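Local coordinates for cobalamin biosynthesis protein CobN (Mycobacterium tuberculosis, PDB 7C6O) that is the large, catalytic subunit of cobaltochelatase, which inserts cobalt into the corrin ring during cobalamin biosynthesis, at residues A[1190-1195]-A[1220-1225]. Residues are numbered along the deposited sequence; the frame is centred on the assembly and turned at random.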
ATOM      1  N   LEU A1190      18.592 -14.345  21.025  1.00 19.74           N
ATOM      2  CA  LEU A1190      19.930 -14.923  21.091  1.00 18.73           C
ATOM      3  C   LEU A1190      19.893 -16.418  20.805  1.00 19.34           C
ATOM      4  O   LEU A1190      20.740 -16.939  20.072  1.00 19.78           O
ATOM      5  CB  LEU A1190      20.552 -14.656  22.463  1.00 17.85           C
ATOM      6  CG  LEU A1190      21.930 -15.275  22.713  1.00 17.33           C
ATOM      7  CD1 LEU A1190      22.956 -14.716  21.740  1.00 18.53           C
ATOM      8  CD2 LEU A1190      22.373 -15.043  24.152  1.00 15.85           C
ATOM      9  N   HIS A1191      18.911 -17.121  21.374  1.00 19.87           N
ATOM     10  CA  HIS A1191      18.744 -18.539  21.086  1.00 22.75           C
ATOM     11  C   HIS A1191      18.485 -18.770  19.601  1.00 21.56           C
ATOM     12  O   HIS A1191      19.076 -19.671  18.992  1.00 21.38           O
ATOM     13  CB  HIS A1191      17.598 -19.102  21.929  1.00 22.63           C
ATOM     14  CG  HIS A1191      17.478 -20.593  21.877  1.00 23.30           C
ATOM     15  ND1 HIS A1191      16.782 -21.250  20.885  1.00 24.47           N
ATOM     16  CD2 HIS A1191      17.960 -21.555  22.699  1.00 23.96           C
ATOM     17  CE1 HIS A1191      16.844 -22.552  21.096  1.00 24.84           C
ATOM     18  NE2 HIS A1191      17.553 -22.764  22.191  1.00 24.04           N
ATOM     19  N   GLY A1192      17.615 -17.957  19.000  1.00 20.48           N
ATOM     20  CA  GLY A1192      17.309 -18.126  17.587  1.00 20.14           C
ATOM     21  C   GLY A1192      18.501 -17.862  16.685  1.00 17.03           C
ATOM     22  O   GLY A1192      18.665 -18.517  15.654  1.00 16.68           O
ATOM     23  N   MET A1193      19.342 -16.889  17.055  1.00 18.27           N
ATOM     24  CA  MET A1193      20.540 -16.597  16.269  1.00 20.32           C
ATOM     25  C   MET A1193      21.512 -17.767  16.290  1.00 17.93           C
ATOM     26  O   MET A1193      22.018 -18.191  15.243  1.00 15.82           O
ATOM     27  CB  MET A1193      21.235 -15.343  16.799  1.00 24.64           C
ATOM     28  CG  MET A1193      20.567 -14.035  16.458  1.00 27.69           C
ATOM     29  SD  MET A1193      21.655 -12.651  16.859  1.00 29.46           S
ATOM     30  CE  MET A1193      22.208 -13.111  18.491  1.00 25.57           C
ATOM     31  N   ALA A1194      21.811 -18.283  17.486  1.00 15.37           N
ATOM     32  CA  ALA A1194      22.710 -19.429  17.586  1.00 17.00           C
ATOM     33  C   ALA A1194      22.145 -20.630  16.844  1.00 14.66           C
ATOM     34  O   ALA A1194      22.877 -21.345  16.149  1.00 16.26           O
ATOM     35  CB  ALA A1194      22.962 -19.771  19.054  1.00 17.15           C
ATOM     36  N   GLU A1195      20.837 -20.858  16.968  1.00 15.70           N
ATOM     37  CA  GLU A1195      20.209 -21.965  16.258  1.00 18.64           C
ATOM     38  C   GLU A1195      20.325 -21.790  14.748  1.00 16.31           C
ATOM     39  O   GLU A1195      20.632 -22.746  14.025  1.00 16.25           O
ATOM     40  CB  GLU A1195      18.745 -22.081  16.676  1.00 22.18           C
ATOM     41  CG  GLU A1195      18.216 -23.500  16.700  0.72 30.01           C
ATOM     42  CD  GLU A1195      16.784 -23.568  17.191  0.74 32.97           C
ATOM     43  OE1 GLU A1195      15.920 -22.891  16.597  0.80 34.60           O
ATOM     44  OE2 GLU A1195      16.529 -24.287  18.179  0.64 34.16           O
ATOM     45  N   VAL A1220      26.110 -21.494  23.782  1.00 23.58           N
ATOM     46  CA  VAL A1220      25.160 -20.388  23.895  1.00 23.97           C
ATOM     47  C   VAL A1220      23.732 -20.917  23.916  1.00 25.11           C
ATOM     48  O   VAL A1220      22.901 -20.468  24.715  1.00 27.82           O
ATOM     49  CB  VAL A1220      25.379 -19.375  22.754  1.00 24.91           C
ATOM     50  CG1 VAL A1220      24.293 -18.310  22.771  1.00 26.40           C
ATOM     51  CG2 VAL A1220      26.756 -18.729  22.869  1.00 22.89           C
ATOM     52  N   LEU A1221      23.427 -21.884  23.044  1.00 26.19           N
ATOM     53  CA  LEU A1221      22.121 -22.535  23.073  1.00 31.60           C
ATOM     54  C   LEU A1221      21.813 -23.087  24.459  1.00 33.66           C
ATOM     55  O   LEU A1221      20.712 -22.898  24.986  1.00 37.11           O
ATOM     56  CB  LEU A1221      22.065 -23.664  22.041  1.00 32.12           C
ATOM     57  CG  LEU A1221      21.778 -23.358  20.575  1.00 33.83           C
ATOM     58  CD1 LEU A1221      21.470 -24.653  19.839  1.00 34.05           C
ATOM     59  CD2 LEU A1221      20.629 -22.374  20.435  1.00 32.82           C
ATOM     60  N   LEU A1222      22.787 -23.767  25.066  1.00 33.95           N
ATOM     61  CA  LEU A1222      22.554 -24.433  26.344  1.00 36.01           C
ATOM     62  C   LEU A1222      22.362 -23.430  27.474  1.00 38.25           C
ATOM     63  O   LEU A1222      21.455 -23.584  28.300  1.00 39.80           O
ATOM     64  CB  LEU A1222      23.717 -25.378  26.651  1.00 37.19           C
ATOM     65  CG  LEU A1222      23.456 -26.467  27.692  1.00 42.93           C
ATOM     66  CD1 LEU A1222      22.343 -27.391  27.222  1.00 44.46           C
ATOM     67  CD2 LEU A1222      24.726 -27.252  27.977  1.00 44.16           C
ATOM     68  N   GLU A1223      23.206 -22.394  27.534  1.00 39.02           N
ATOM     69  CA  GLU A1223      23.074 -21.403  28.596  1.00 39.98           C
ATOM     70  C   GLU A1223      21.808 -20.575  28.444  1.00 40.39           C
ATOM     71  O   GLU A1223      21.216 -20.163  29.447  1.00 39.84           O
ATOM     72  CB  GLU A1223      24.295 -20.485  28.622  1.00 42.24           C
ATOM     73  CG  GLU A1223      25.593 -21.181  28.975  1.00 46.32           C
ATOM     74  CD  GLU A1223      26.761 -20.219  29.058  1.00 49.79           C
ATOM     75  OE1 GLU A1223      26.519 -18.995  29.123  1.00 51.62           O
ATOM     76  OE2 GLU A1223      27.919 -20.686  29.055  1.00 51.10           O
ATOM     77  N   THR A1224      21.381 -20.316  27.206  1.00 40.36           N
ATOM     78  CA  THR A1224      20.185 -19.506  26.995  1.00 43.36           C
ATOM     79  C   THR A1224      18.924 -20.278  27.362  1.00 47.60           C
ATOM     80  O   THR A1224      17.982 -19.708  27.927  1.00 49.55           O
ATOM     81  CB  THR A1224      20.133 -19.024  25.547  1.00 40.99           C
ATOM     82  OG1 THR A1224      21.299 -18.237  25.275  1.00 40.92           O
ATOM     83  CG2 THR A1224      18.896 -18.177  25.311  0.48 39.35           C
ATOM     84  N   GLU A1225      18.885 -21.576  27.057  1.00 48.87           N
ATOM     85  CA  GLU A1225      17.809 -22.409  27.580  1.00 51.38           C
ATOM     86  C   GLU A1225      17.847 -22.454  29.102  1.00 55.14           C
ATOM     87  O   GLU A1225      16.800 -22.493  29.755  1.00 56.52           O
ATOM     88  CB  GLU A1225      17.903 -23.818  26.995  1.00 50.42           C
ATOM     89  CG  GLU A1225      17.739 -23.880  25.484  1.00 51.12           C
ATOM     90  CD  GLU A1225      18.057 -25.251  24.913  1.00 54.03           C
ATOM     91  OE1 GLU A1225      18.448 -26.142  25.696  1.00 55.56           O
ATOM     92  OE2 GLU A1225      17.921 -25.439  23.682  1.00 53.73           O
TER
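H1191 and L1221 sit where the two backbones come closest, their CA atoms 5.6 Å apart, and the leucine methyl CD2 lies over one face of the imidazole, close to its centre. That methyl is 3.6 Å from the centroid of the H1191 ring and 14° off its normal, which defines a CH-pi contact over the face. With CG of H1191 anti to the backbone N, the ring swings toward the other helix, and its edge presents NE2 to E1225. The hydrogen bond from NE2 of H1191 to OE2 of E1225 measures 3.1 Å and is nearly straight, 169° at the hydrogen; OE2 lies in the ring plane and accepts the N-H through its anti lone pair, the one away from the other oxygen. Helices 1187-1203 and 1211-1226 form an antiparallel pair at the C-terminal end of the chain, their local axes 9.1 Å apart and inclined at 158°. L1190, A1194 and V1220 make its buried, apolar side: CG of L1190 meets CG1 of V1220 at 3.8 Å, and from this side CB of A1194 reaches CD2 of the more open L1221 at the same separation. M1182 and V1173, from the two preceding helices, also pack on L1190. T1224 lies beside the apolar patch, its OG1 donating to O of V1220 (2.8 Å) while CG2 abuts CB of H1191. The solvent side, by contrast, is held by the single H1191–E1225 hydrogen bond and the methyl over the ring; E1195 adds a slight touch of CB, 4.2 Å from CD2 of L1221.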